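Local coordinates for protein endo-n-acetyl-beta-d-glucosaminidase (Hypocrea jecorina, PDB 4AC1) that hydrolyses the chitobiose core of N-linked glycans as a family 18 endo-beta-N-acetylglucosaminidase and is held responsible for deglycosylating the fungus's own cellulases, at residues A[3-8]-A[277-282]; A[21-26]-A[69-74]; A[27-32]-A[271-276]; A[201-206]-A[244-249]. One frame throughout, in Å; residues are numbered along the deposited sequence. Where two conformers were deposited one is given.

Interaction 1: A[3-8]-A[277-282]; sequences PRLIVY and VILRPG. Unlike the reference sequence in segment 277-282: Val277 (reference Glu). With NAG (2-acetamido-2-deoxy-beta-D-glucopyranose), chain B.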
loop_
_atom_site.group_PDB
_atom_site.type_symbol
_atom_site.label_atom_id
_atom_site.label_comp_id
_atom_site.label_asym_id
_atom_site.label_seq_id
_atom_site.Cartn_x
_atom_site.Cartn_y
_atom_site.Cartn_z
ATOM N N PRO A 3 -5.615 10.064 11.254
ATOM C CA PRO A 3 -5.434 8.803 10.543
ATOM C C PRO A 3 -5.171 8.987 9.050
ATOM O O PRO A 3 -5.703 9.903 8.418
ATOM C CB PRO A 3 -6.787 8.113 10.744
ATOM C CG PRO A 3 -7.757 9.238 10.765
ATOM C CD PRO A 3 -7.044 10.340 11.507
ATOM N N ARG A 4 -4.358 8.102 8.491
ATOM C CA ARG A 4 -4.123 8.084 7.046
ATOM C C ARG A 4 -5.326 7.474 6.339
ATOM O O ARG A 4 -6.009 6.594 6.895
ATOM C CB ARG A 4 -2.873 7.273 6.716
ATOM C CG ARG A 4 -1.638 7.720 7.492
ATOM C CD ARG A 4 -0.455 6.839 7.163
ATOM N NE ARG A 4 0.704 7.054 8.035
ATOM C CZ ARG A 4 0.919 6.415 9.184
ATOM N NH1 ARG A 4 0.034 5.554 9.650
ATOM N NH2 ARG A 4 2.030 6.636 9.879
ATOM N N LEU A 5 -5.605 7.964 5.132
ATOM C CA LEU A 5 -6.558 7.325 4.241
ATOM C C LEU A 5 -5.834 7.071 2.942
ATOM O O LEU A 5 -5.446 8.014 2.238
ATOM C CB LEU A 5 -7.802 8.188 3.998
ATOM C CG LEU A 5 -8.827 7.611 3.007
ATOM C CD1 LEU A 5 -9.331 6.218 3.438
ATOM C CD2 LEU A 5 -9.996 8.564 2.790
ATOM N N ILE A 6 -5.645 5.795 2.635
ATOM C CA ILE A 6 -4.757 5.357 1.575
ATOM C C ILE A 6 -5.559 4.560 0.568
ATOM O O ILE A 6 -6.330 3.688 0.951
ATOM C CB ILE A 6 -3.678 4.439 2.168
ATOM C CG1 ILE A 6 -2.828 5.208 3.191
ATOM C CG2 ILE A 6 -2.805 3.805 1.072
ATOM C CD1 ILE A 6 -2.461 4.403 4.411
ATOM N N VAL A 7 -5.403 4.867 -0.711
ATOM C CA VAL A 7 -6.096 4.142 -1.781
ATOM C C VAL A 7 -5.068 3.582 -2.760
ATOM O O VAL A 7 -4.216 4.330 -3.284
ATOM C CB VAL A 7 -7.071 5.058 -2.544
ATOM C CG1 VAL A 7 -7.572 4.379 -3.839
ATOM C CG2 VAL A 7 -8.230 5.462 -1.644
ATOM N N TYR A 8 -5.125 2.268 -2.977
ATOM C CA TYR A 8 -4.353 1.616 -4.024
ATOM C C TYR A 8 -5.048 1.771 -5.370
ATOM O O TYR A 8 -6.271 1.573 -5.481
ATOM C CB TYR A 8 -4.192 0.133 -3.725
ATOM C CG TYR A 8 -3.192 -0.224 -2.637
ATOM C CD1 TYR A 8 -3.562 -0.309 -1.292
ATOM C CD2 TYR A 8 -1.862 -0.497 -2.963
ATOM C CE1 TYR A 8 -2.628 -0.638 -0.308
ATOM C CE2 TYR A 8 -0.927 -0.840 -1.990
ATOM C CZ TYR A 8 -1.321 -0.909 -0.667
ATOM O OH TYR A 8 -0.413 -1.256 0.312
ATOM N N VAL A 277 -15.743 9.923 6.537
ATOM C CA VAL A 277 -16.700 10.148 7.630
ATOM C C VAL A 277 -16.384 9.265 8.844
ATOM O O VAL A 277 -16.573 9.678 9.990
ATOM C CB VAL A 277 -18.176 9.952 7.222
ATOM C CG1 VAL A 277 -19.094 10.399 8.359
ATOM C CG2 VAL A 277 -18.528 10.751 5.997
ATOM N N ILE A 278 -15.895 8.056 8.601
ATOM C CA ILE A 278 -15.487 7.168 9.689
ATOM C C ILE A 278 -14.253 7.696 10.440
ATOM O O ILE A 278 -14.229 7.725 11.683
ATOM C CB ILE A 278 -15.221 5.736 9.156
ATOM C CG1 ILE A 278 -16.525 5.111 8.654
ATOM C CG2 ILE A 278 -14.514 4.877 10.215
ATOM C CD1 ILE A 278 -16.340 3.781 7.917
ATOM N N LEU A 279 -13.229 8.116 9.701
ATOM C CA LEU A 279 -11.942 8.450 10.294
ATOM C C LEU A 279 -11.879 9.870 10.817
ATOM O O LEU A 279 -11.158 10.161 11.780
ATOM C CB LEU A 279 -10.859 8.297 9.241
ATOM C CG LEU A 279 -10.542 6.876 8.796
ATOM C CD1 LEU A 279 -9.514 6.919 7.653
ATOM C CD2 LEU A 279 -10.038 6.037 9.970
ATOM N N ARG A 280 -12.599 10.757 10.141
ATOM C CA ARG A 280 -12.606 12.176 10.471
ATOM C C ARG A 280 -14.041 12.709 10.526
ATOM O O ARG A 280 -14.431 13.542 9.704
ATOM C CB ARG A 280 -11.757 12.958 9.461
ATOM C CG ARG A 280 -10.264 12.645 9.537
ATOM C CD ARG A 280 -9.429 13.434 8.538
ATOM N NE ARG A 280 -8.071 12.893 8.483
ATOM C CZ ARG A 280 -7.037 13.362 9.174
ATOM N NH1 ARG A 280 -7.174 14.425 9.973
ATOM N NH2 ARG A 280 -5.854 12.777 9.057
ATOM N N PRO A 281 -14.825 12.229 11.512
ATOM C CA PRO A 281 -16.256 12.570 11.559
ATOM C C PRO A 281 -16.533 14.042 11.879
ATOM O O PRO A 281 -17.658 14.496 11.697
ATOM C CB PRO A 281 -16.817 11.649 12.650
ATOM C CG PRO A 281 -15.645 11.234 13.470
ATOM C CD PRO A 281 -14.418 11.334 12.610
ATOM N N GLY A 282 -15.522 14.780 12.332
ATOM C CA GLY A 282 -15.680 16.206 12.623
ATOM C C GLY A 282 -15.311 17.129 11.478
ATOM O O GLY A 282 -15.384 18.355 11.616
HETATM C C1 NAG B . -19.973 4.878 13.547
HETATM C C2 NAG B . -21.024 5.722 12.823
HETATM C C3 NAG B . -21.832 6.610 13.774
HETATM C C4 NAG B . -22.225 5.908 15.070
HETATM C C5 NAG B . -21.074 5.095 15.668
HETATM C C6 NAG B . -21.531 4.234 16.843
HETATM C C7 NAG B . -20.507 6.252 10.506
HETATM C C8 NAG B . -19.792 7.165 9.560
HETATM N N2 NAG B . -20.385 6.532 11.799
HETATM O O3 NAG B . -23.023 7.023 13.139
HETATM O O4 NAG B . -22.655 6.889 15.990
HETATM O O5 NAG B . -20.532 4.239 14.681
HETATM O O6 NAG B . -22.521 3.302 16.449
HETATM O O7 NAG B . -21.164 5.305 10.076
HETATM O O HOH W 1 -7.710 10.919 6.461
#

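Interaction 2: A[21-26]-A[69-74]; sequences SMLPLI and ITMKQA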
loop_
_atom_site.group_PDB
_atom_site.type_symbol
_atom_site.label_atom_id
_atom_site.label_comp_id
_atom_site.label_asym_id
_atom_site.label_seq_id
_atom_site.Cartn_x
_atom_site.Cartn_y
_atom_site.Cartn_z
ATOM N N SER A 21 -9.732 8.330 -14.234
ATOM C CA SER A 21 -9.182 9.465 -13.528
ATOM C C SER A 21 -9.095 9.178 -12.034
ATOM O O SER A 21 -10.039 8.628 -11.444
ATOM C CB SER A 21 -10.046 10.704 -13.748
ATOM O OG SER A 21 -9.446 11.822 -13.125
ATOM N N MET A 22 -7.971 9.577 -11.431
ATOM C CA MET A 22 -7.822 9.545 -9.983
ATOM C C MET A 22 -8.333 10.820 -9.323
ATOM O O MET A 22 -8.464 10.865 -8.098
ATOM C CB MET A 22 -6.375 9.288 -9.569
ATOM C CG MET A 22 -5.392 10.366 -10.019
ATOM S SD MET A 22 -3.668 10.004 -9.610
ATOM C CE MET A 22 -3.268 8.677 -10.760
ATOM N N LEU A 23 -8.647 11.837 -10.124
ATOM C CA LEU A 23 -8.946 13.166 -9.589
ATOM C C LEU A 23 -10.242 13.318 -8.778
ATOM O O LEU A 23 -10.301 14.206 -7.924
ATOM C CB LEU A 23 -8.848 14.258 -10.669
ATOM C CG LEU A 23 -7.491 14.328 -11.385
ATOM C CD1 LEU A 23 -7.573 15.313 -12.527
ATOM C CD2 LEU A 23 -6.359 14.681 -10.432
ATOM N N PRO A 24 -11.268 12.461 -9.012
ATOM C CA PRO A 24 -12.448 12.605 -8.149
ATOM C C PRO A 24 -12.126 12.459 -6.665
ATOM O O PRO A 24 -12.840 12.989 -5.828
ATOM C CB PRO A 24 -13.356 11.472 -8.620
ATOM C CG PRO A 24 -13.027 11.352 -10.083
ATOM C CD PRO A 24 -11.520 11.504 -10.113
ATOM N N LEU A 25 -11.032 11.773 -6.345
ATOM C CA LEU A 25 -10.604 11.616 -4.960
ATOM C C LEU A 25 -10.219 12.927 -4.288
ATOM O O LEU A 25 -10.198 13.003 -3.052
ATOM C CB LEU A 25 -9.440 10.624 -4.868
ATOM C CG LEU A 25 -9.837 9.171 -5.097
ATOM C CD1 LEU A 25 -8.605 8.329 -5.332
ATOM C CD2 LEU A 25 -10.652 8.632 -3.910
ATOM N N ILE A 26 -9.918 13.955 -5.089
ATOM C CA ILE A 26 -9.641 15.288 -4.538
ATOM C C ILE A 26 -10.679 16.338 -4.903
ATOM O O ILE A 26 -10.685 17.416 -4.308
ATOM C CB ILE A 26 -8.209 15.832 -4.888
ATOM C CG1 ILE A 26 -8.013 15.944 -6.407
ATOM C CG2 ILE A 26 -7.131 14.984 -4.207
ATOM C CD1 ILE A 26 -6.849 16.826 -6.843
ATOM N N ILE A 69 0.545 14.991 -10.524
ATOM C CA ILE A 69 0.999 16.338 -10.166
ATOM C C ILE A 69 -0.115 17.093 -9.441
ATOM O O ILE A 69 0.099 17.700 -8.394
ATOM C CB ILE A 69 1.482 17.142 -11.405
ATOM C CG1 ILE A 69 2.645 16.418 -12.087
ATOM C CG2 ILE A 69 1.901 18.567 -11.012
ATOM C CD1 ILE A 69 2.938 16.896 -13.496
ATOM N N THR A 70 -1.321 17.000 -9.993
ATOM C CA THR A 70 -2.492 17.648 -9.423
ATOM C C THR A 70 -2.857 17.057 -8.062
ATOM O O THR A 70 -3.251 17.787 -7.137
ATOM C CB THR A 70 -3.667 17.533 -10.396
ATOM O OG1 THR A 70 -3.233 18.014 -11.675
ATOM C CG2 THR A 70 -4.866 18.339 -9.925
ATOM N N MET A 71 -2.713 15.741 -7.935
ATOM C CA MET A 71 -2.947 15.084 -6.654
ATOM C C MET A 71 -1.995 15.628 -5.590
ATOM O O MET A 71 -2.399 15.952 -4.478
ATOM C CB MET A 71 -2.769 13.582 -6.798
ATOM C CG MET A 71 -3.796 12.934 -7.721
ATOM S SD MET A 71 -5.500 12.995 -7.116
ATOM C CE MET A 71 -5.511 11.583 -6.010
ATOM N N LYS A 72 -0.719 15.735 -5.954
ATOM C CA LYS A 72 0.271 16.295 -5.039
ATOM C C LYS A 72 -0.016 17.758 -4.685
ATOM O O LYS A 72 0.110 18.142 -3.523
ATOM C CB LYS A 72 1.688 16.119 -5.586
ATOM C CG LYS A 72 2.128 14.659 -5.576
ATOM C CD LYS A 72 3.587 14.450 -5.978
ATOM C CE LYS A 72 3.743 14.425 -7.485
ATOM N NZ LYS A 72 5.124 13.990 -7.904
ATOM N N GLN A 73 -0.452 18.558 -5.659
ATOM C CA GLN A 73 -0.865 19.935 -5.370
ATOM C C GLN A 73 -1.965 20.018 -4.307
ATOM O O GLN A 73 -1.978 20.934 -3.480
ATOM C CB GLN A 73 -1.309 20.646 -6.648
ATOM C CG GLN A 73 -1.477 22.154 -6.463
ATOM C CD GLN A 73 -1.762 22.909 -7.756
ATOM O OE1 GLN A 73 -1.536 22.403 -8.857
ATOM N NE2 GLN A 73 -2.260 24.138 -7.621
ATOM N N ALA A 74 -2.896 19.065 -4.331
ATOM C CA ALA A 74 -3.982 19.038 -3.359
ATOM C C ALA A 74 -3.535 18.531 -1.985
ATOM O O ALA A 74 -4.318 18.550 -1.036
ATOM C CB ALA A 74 -5.133 18.205 -3.880
#

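Interaction 3: A[27-32]-A[271-276]; sequences TEKGIA and WAQIVT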
loop_
_atom_site.group_PDB
_atom_site.type_symbol
_atom_site.label_atom_id
_atom_site.label_comp_id
_atom_site.label_asym_id
_atom_site.label_seq_id
_atom_site.Cartn_x
_atom_site.Cartn_y
_atom_site.Cartn_z
ATOM N N THR A 27 -11.541 16.052 -5.871
ATOM C CA THR A 27 -12.520 17.050 -6.319
ATOM C C THR A 27 -13.899 16.835 -5.716
ATOM O O THR A 27 -14.619 17.800 -5.455
ATOM C CB THR A 27 -12.647 17.126 -7.852
ATOM O OG1 THR A 27 -13.079 15.859 -8.361
ATOM C CG2 THR A 27 -11.319 17.548 -8.497
ATOM N N GLU A 28 -14.275 15.582 -5.475
ATOM C CA GLU A 28 -15.572 15.302 -4.839
ATOM C C GLU A 28 -15.538 15.680 -3.359
ATOM O O GLU A 28 -14.495 15.605 -2.717
ATOM C CB GLU A 28 -15.982 13.843 -5.037
ATOM C CG GLU A 28 -16.163 13.420 -6.490
ATOM C CD GLU A 28 -17.428 13.966 -7.123
ATOM O OE1 GLU A 28 -18.417 14.191 -6.395
ATOM O OE2 GLU A 28 -17.429 14.161 -8.354
ATOM N N LYS A 29 -16.675 16.100 -2.815
ATOM C CA LYS A 29 -16.676 16.678 -1.473
ATOM C C LYS A 29 -16.505 15.630 -0.378
ATOM O O LYS A 29 -16.890 14.470 -0.544
ATOM C CB LYS A 29 -17.933 17.522 -1.216
ATOM C CG LYS A 29 -19.225 16.918 -1.714
ATOM C CD LYS A 29 -19.545 17.416 -3.115
ATOM C CE LYS A 29 -20.340 16.387 -3.896
ATOM N NZ LYS A 29 -19.558 15.129 -4.066
ATOM N N GLY A 30 -15.896 16.051 0.725
ATOM C CA GLY A 30 -15.816 15.232 1.931
ATOM C C GLY A 30 -14.821 14.084 1.905
ATOM O O GLY A 30 -15.085 13.039 2.490
ATOM N N ILE A 31 -13.688 14.269 1.227
ATOM C CA ILE A 31 -12.666 13.221 1.151
ATOM C C ILE A 31 -11.369 13.756 1.733
ATOM O O ILE A 31 -10.922 14.857 1.371
ATOM C CB ILE A 31 -12.435 12.747 -0.301
ATOM C CG1 ILE A 31 -13.753 12.271 -0.932
ATOM C CG2 ILE A 31 -11.388 11.630 -0.337
ATOM C CD1 ILE A 31 -13.627 11.867 -2.373
ATOM N N ALA A 32 -10.777 12.998 2.652
ATOM C CA ALA A 32 -9.490 13.381 3.221
ATOM C C ALA A 32 -8.453 12.335 2.845
ATOM O O ALA A 32 -7.922 11.625 3.706
ATOM C CB ALA A 32 -9.587 13.558 4.745
ATOM N N TRP A 271 -16.556 5.423 -1.719
ATOM C CA TRP A 271 -15.865 4.694 -0.666
ATOM C C TRP A 271 -15.016 5.644 0.188
ATOM O O TRP A 271 -15.125 5.654 1.404
ATOM C CB TRP A 271 -14.977 3.602 -1.276
ATOM C CG TRP A 271 -14.287 2.728 -0.263
ATOM C CD1 TRP A 271 -14.780 1.581 0.290
ATOM C CD2 TRP A 271 -12.991 2.932 0.312
ATOM N NE1 TRP A 271 -13.872 1.054 1.172
ATOM C CE2 TRP A 271 -12.761 1.863 1.204
ATOM C CE3 TRP A 271 -11.998 3.911 0.155
ATOM C CZ2 TRP A 271 -11.586 1.752 1.948
ATOM C CZ3 TRP A 271 -10.822 3.790 0.894
ATOM C CH2 TRP A 271 -10.619 2.714 1.769
ATOM N N ALA A 272 -14.181 6.455 -0.468
ATOM C CA ALA A 272 -13.323 7.394 0.254
ATOM C C ALA A 272 -14.103 8.436 1.042
ATOM O O ALA A 272 -13.655 8.848 2.100
ATOM C CB ALA A 272 -12.324 8.060 -0.691
ATOM N N GLN A 273 -15.260 8.853 0.526
ATOM C CA GLN A 273 -16.165 9.722 1.285
ATOM C C GLN A 273 -16.670 9.055 2.570
ATOM O O GLN A 273 -16.607 9.634 3.645
ATOM C CB GLN A 273 -17.355 10.140 0.417
ATOM C CG GLN A 273 -16.998 11.027 -0.758
ATOM C CD GLN A 273 -18.180 11.344 -1.643
ATOM O OE1 GLN A 273 -18.978 10.464 -1.966
ATOM N NE2 GLN A 273 -18.271 12.590 -2.083
ATOM N N ILE A 274 -17.139 7.816 2.451
ATOM C CA ILE A 274 -17.623 7.066 3.605
ATOM C C ILE A 274 -16.521 6.845 4.636
ATOM O O ILE A 274 -16.716 7.053 5.838
ATOM C CB ILE A 274 -18.266 5.722 3.160
ATOM C CG1 ILE A 274 -19.567 6.013 2.404
ATOM C CG2 ILE A 274 -18.510 4.799 4.356
ATOM C CD1 ILE A 274 -20.307 4.802 1.926
ATOM N N VAL A 275 -15.346 6.434 4.168
ATOM C CA VAL A 275 -14.239 6.187 5.098
ATOM C C VAL A 275 -13.711 7.481 5.719
ATOM O O VAL A 275 -13.271 7.475 6.853
ATOM C CB VAL A 275 -13.128 5.312 4.459
ATOM C CG1 VAL A 275 -12.029 5.031 5.448
ATOM C CG2 VAL A 275 -13.722 4.003 4.005
ATOM N N THR A 276 -13.784 8.587 4.984
ATOM C CA THR A 276 -13.481 9.893 5.571
ATOM C C THR A 276 -14.452 10.219 6.719
ATOM O O THR A 276 -14.025 10.711 7.778
ATOM C CB THR A 276 -13.468 11.009 4.516
ATOM O OG1 THR A 276 -12.388 10.786 3.595
ATOM C CG2 THR A 276 -13.273 12.377 5.171
HETATM O O HOH W 2 -19.994 12.807 -4.562
HETATM O O HOH W 3 -17.357 12.326 3.662
#

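Interaction 4: A[201-206]-A[244-249]; sequences SDYDRI and SEYGQI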
loop_
_atom_site.group_PDB
_atom_site.type_symbol
_atom_site.label_atom_id
_atom_site.label_comp_id
_atom_site.label_asym_id
_atom_site.label_seq_id
_atom_site.Cartn_x
_atom_site.Cartn_y
_atom_site.Cartn_z
ATOM N N SER A 201 -10.364 -7.598 17.800
ATOM C CA SER A 201 -9.456 -8.602 18.361
ATOM C C SER A 201 -8.133 -8.727 17.603
ATOM O O SER A 201 -7.056 -8.767 18.226
ATOM C CB SER A 201 -10.143 -9.962 18.534
ATOM O OG SER A 201 -10.549 -10.494 17.288
ATOM N N ASP A 202 -8.200 -8.768 16.274
ATOM C CA ASP A 202 -6.975 -8.909 15.481
ATOM C C ASP A 202 -6.045 -7.695 15.585
ATOM O O ASP A 202 -4.840 -7.847 15.844
ATOM C CB ASP A 202 -7.310 -9.234 14.025
ATOM C CG ASP A 202 -7.973 -10.609 13.867
ATOM O OD1 ASP A 202 -8.016 -11.385 14.855
ATOM O OD2 ASP A 202 -8.464 -10.940 12.768
ATOM N N TYR A 203 -6.608 -6.501 15.412
ATOM C CA TYR A 203 -5.840 -5.270 15.544
ATOM C C TYR A 203 -5.185 -5.202 16.932
ATOM O O TYR A 203 -3.993 -4.894 17.051
ATOM C CB TYR A 203 -6.736 -4.052 15.267
ATOM C CG TYR A 203 -5.995 -2.758 15.000
ATOM C CD1 TYR A 203 -5.429 -2.021 16.038
ATOM C CD2 TYR A 203 -5.872 -2.268 13.699
ATOM C CE1 TYR A 203 -4.749 -0.836 15.786
ATOM C CE2 TYR A 203 -5.198 -1.075 13.438
ATOM C CZ TYR A 203 -4.650 -0.370 14.491
ATOM O OH TYR A 203 -3.964 0.803 14.294
ATOM N N ASP A 204 -5.954 -5.514 17.977
ATOM C CA ASP A 204 -5.419 -5.516 19.351
ATOM C C ASP A 204 -4.277 -6.524 19.532
ATOM O O ASP A 204 -3.293 -6.244 20.216
ATOM C CB ASP A 204 -6.512 -5.836 20.385
ATOM C CG ASP A 204 -7.544 -4.707 20.577
ATOM O OD1 ASP A 204 -7.298 -3.525 20.257
ATOM O OD2 ASP A 204 -8.631 -5.025 21.099
ATOM N N ARG A 205 -4.419 -7.706 18.936
ATOM C CA ARG A 205 -3.373 -8.727 19.002
ATOM C C ARG A 205 -2.078 -8.246 18.323
ATOM O O ARG A 205 -0.964 -8.475 18.818
ATOM C CB ARG A 205 -3.875 -10.039 18.392
ATOM C CG ARG A 205 -3.013 -11.261 18.705
ATOM C CD ARG A 205 -3.618 -12.557 18.152
ATOM N NE ARG A 205 -4.941 -12.835 18.703
ATOM C CZ ARG A 205 -6.093 -12.711 18.050
ATOM N NH1 ARG A 205 -6.126 -12.303 16.789
ATOM N NH2 ARG A 205 -7.231 -12.992 18.675
ATOM N N ILE A 206 -2.231 -7.562 17.192
ATOM C CA ILE A 206 -1.086 -7.022 16.476
ATOM C C ILE A 206 -0.369 -5.972 17.344
ATOM O O ILE A 206 0.858 -5.990 17.470
ATOM C CB ILE A 206 -1.533 -6.429 15.130
ATOM C CG1 ILE A 206 -1.896 -7.553 14.150
ATOM C CG2 ILE A 206 -0.456 -5.521 14.564
ATOM C CD1 ILE A 206 -2.720 -7.107 12.943
ATOM N N SER A 244 -11.081 4.558 20.824
ATOM C CA SER A 244 -11.313 4.692 22.275
ATOM C C SER A 244 -10.160 4.095 23.100
ATOM O O SER A 244 -9.876 4.557 24.217
ATOM C CB SER A 244 -12.664 4.096 22.678
ATOM O OG SER A 244 -12.596 2.695 22.842
ATOM N N GLU A 245 -9.496 3.084 22.537
ATOM C CA GLU A 245 -8.347 2.433 23.168
ATOM C C GLU A 245 -7.055 3.210 22.958
ATOM O O GLU A 245 -6.279 3.391 23.901
ATOM C CB GLU A 245 -8.127 1.035 22.583
ATOM C CG GLU A 245 -9.233 0.027 22.778
ATOM C CD GLU A 245 -8.793 -1.348 22.307
ATOM O OE1 GLU A 245 -8.913 -1.620 21.101
ATOM O OE2 GLU A 245 -8.272 -2.126 23.132
ATOM N N TYR A 246 -6.813 3.635 21.717
ATOM C CA TYR A 246 -5.490 4.106 21.301
ATOM C C TYR A 246 -5.403 5.596 21.003
ATOM O O TYR A 246 -4.296 6.118 20.868
ATOM C CB TYR A 246 -4.982 3.296 20.093
ATOM C CG TYR A 246 -4.984 1.797 20.336
ATOM C CD1 TYR A 246 -4.236 1.246 21.371
ATOM C CD2 TYR A 246 -5.756 0.935 19.547
ATOM C CE1 TYR A 246 -4.238 -0.124 21.617
ATOM C CE2 TYR A 246 -5.761 -0.456 19.783
ATOM C CZ TYR A 246 -5.005 -0.966 20.835
ATOM O OH TYR A 246 -5.003 -2.327 21.092
ATOM N N GLY A 247 -6.549 6.264 20.876
ATOM C CA GLY A 247 -6.580 7.683 20.516
ATOM C C GLY A 247 -6.435 7.933 19.028
ATOM O O GLY A 247 -7.264 8.609 18.417
ATOM N N GLN A 248 -5.371 7.386 18.450
ATOM C CA GLN A 248 -5.132 7.478 17.010
ATOM C C GLN A 248 -4.754 6.098 16.489
ATOM O O GLN A 248 -3.941 5.410 17.109
ATOM C CB GLN A 248 -3.985 8.445 16.698
ATOM C CG GLN A 248 -4.165 9.876 17.212
ATOM C CD GLN A 248 -3.049 10.805 16.766
ATOM O OE1 GLN A 248 -1.905 10.678 17.207
ATOM N NE2 GLN A 248 -3.367 11.730 15.871
ATOM N N ILE A 249 -5.358 5.690 15.373
ATOM C CA ILE A 249 -4.905 4.506 14.635
ATOM C C ILE A 249 -4.128 4.936 13.384
ATOM O O ILE A 249 -4.193 6.093 12.954
ATOM C CB ILE A 249 -6.075 3.553 14.247
ATOM C CG1 ILE A 249 -7.111 4.262 13.352
ATOM C CG2 ILE A 249 -6.691 2.923 15.497
ATOM C CD1 ILE A 249 -7.953 3.323 12.467
HETATM O O HOH W 4 -3.531 -4.423 22.365
#

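Interaction 1: A[3-8]-A[277-282]
Pro3 meets both Leu279 and Arg280, and each touches a different part of it. The ring atom CG of Pro3 rests on CB of Leu279 at 3.6 Å. Pro3 and Leu279 run alongside each other, pointing opposite ways. The CD2 branch of Leu279 lies by CB of Pro3, and its CD1 branch reaches inward to the backbone O of Arg4 at 3.6 Å and to CB of Leu5 at 4.2 Å. On the polar side, Arg280 NH2 donates to Pro3 O over 2.9 Å. The bond is bent, with an angle of 143° at the hydrogen, and the donor stands above the carbonyl plane. CD of Pro3 also lies over one face of the guanidinium, toward its rim. A water also donates to Pro3 O and accepts from Arg280 NE, so the carbonyl is held twice. The fold is the family 18 beta/alpha barrel: strand 4-9 pairs in parallel with strands 35-42 and 251-255, and helix 270-279 packs outside it. Arg280 is the first residue beyond that helix. Its chain is extended from CG to NE, which carries the guanidinium across to Pro3. There NH2 also forms a salt bridge with Asp1. At the far side of the helix end, CG1 of Val277 touches the acetamido methyl C8 of a glycan sugar at 3.5 Å.

Interaction 2: A[21-26]-A[69-74]
Met71 crosses Met22 obliquely, and its CG comes within 3.5 Å of Met22 SD. The Met71 chain is bent at both chi2 (-66°) and chi3 (-83°). This turns the thioether toward segment 21-26. SD then lies 3.8 Å from CD2 of Leu23 and 3.9 Å from CG2 of Ile26, while CE turns toward the backbone O of Met22. Leu23 crosses Thr70 at about a right angle, with its CD2 against Thr70 CB. Further along, CD1 of Ile26 reaches CB of Ala74 at 3.7 Å. An alanine in place of Met71 would remove the thioether, and would probably leave a gap between Met22, Leu23 and Ile26. Helix 62-73 is an outer helix of the beta/alpha barrel, between strands 35-42 and 77-83, and Met71 also touches Val78. Ser21 OG accepts from Leu23 N and caps the turn into helix 24-27. The direct contact of the two segments is apolar and rests on close fit and the polarisable sulfurs; the polar tie comes from Glu67, which hydrogen-bonds both Ser21 OG and Met22 N.

Interaction 3: A[27-32]-A[271-276]
Thr276 OG1 accepts from the backbone N of Ala32 over 2.9 Å in a nearly straight bond, 168° at the hydrogen. The same hydroxyl donates to Ala272 O, one turn back in its own helix, at 2.8 Å. OG1 stands anti to the carbonyl carbon, beside the backbone N (chi1 -65°), and from there it reaches both partners. The Ala272 carbonyl also takes the helical bond from Thr276 N, and the two donors come from opposite faces of its plane. Gln273 NE2 makes the second direct bond between the segments, to Lys29 O at 2.8 Å, in the carbonyl plane. One water accepts from Gln273 NE2, and another donates to Gly30 O and Gln273 O. Lys29 NZ forms a salt bridge with its neighbour Glu28. CG1 of Ile31 meets CG of Gln273 at 3.5 Å, and its CG2 meets CB of Ala272 at 3.7 Å. A valine in place of Thr276 would probably leave Ala32 N without its acceptor. The loop between helix 24-27 and strand 35-42 is thus tied to helix 270-279 through its backbone. Both direct bonds use helix side chains, so the tie depends on Gln273 and Thr276 more than on the loop side chains.

Interaction 4: A[201-206]-A[244-249]
Asp204 reaches across from helix 201-208 to Glu245 and Tyr246 at the end of helix 232-246. Its CB passes 3.9 Å from Tyr246 OH. CG stands beside the backbone N, anti to the carbonyl carbon (chi1 -71°), and this turns the carboxylate toward both partners. OD1 accepts from Tyr246 OH at 2.7 Å. The hydroxyl lies above the carboxylate plane, and OD1 in turn is at the edge of the tyrosine ring. OD1 is also only 2.6 Å from Glu245 OE1, and the two carboxylates are turned 77° apart. One of the two acids probably holds a proton. OD2 has a weak hydrogen bond to Thr200. A water bridges Asp204 O and Tyr246 OH. Beside this cluster, CD1 of Tyr203 lies 4.1 Å from CE2 of Tyr246, and Tyr203 OH sits 3.5 Å from CB of Ile249. That hydroxyl is hydrogen-bonded to Val216 O of strand 216-221. Leu242 of helix 232-246 also touches Tyr203, Asp204 and Ile249. The contact thus joins two neighbouring outer helices of the barrel, just ahead of strand 251-255.

Interactions 1 and 3 share helix 270-279, and their centres are 8 Å apart. Leu5 joins them: its CD2 lies 3.4 Å from Thr276 OG1. Interaction 2 meets interaction 3 through Leu25, whose CD2 is 3.7 Å from Ala272 CB. Interaction 3 lies between interactions 1 and 2 and touches both. Interaction 4 touches interaction 1 where Pro3 CB meets Ile249 O at 4.0 Å. A zinc ion lies about 7 Å from the Gln273 side chain; Glu267 and Glu270 form a zinc site in that region. Strand 4-9 of interaction 1 leads to Tyr8, whose OH bonds Asp123; Asp123, Asp125 and Glu127 probably form the family 18 DxDxE motif of the active site. The sugar beside Val277 belongs to an attached glycan.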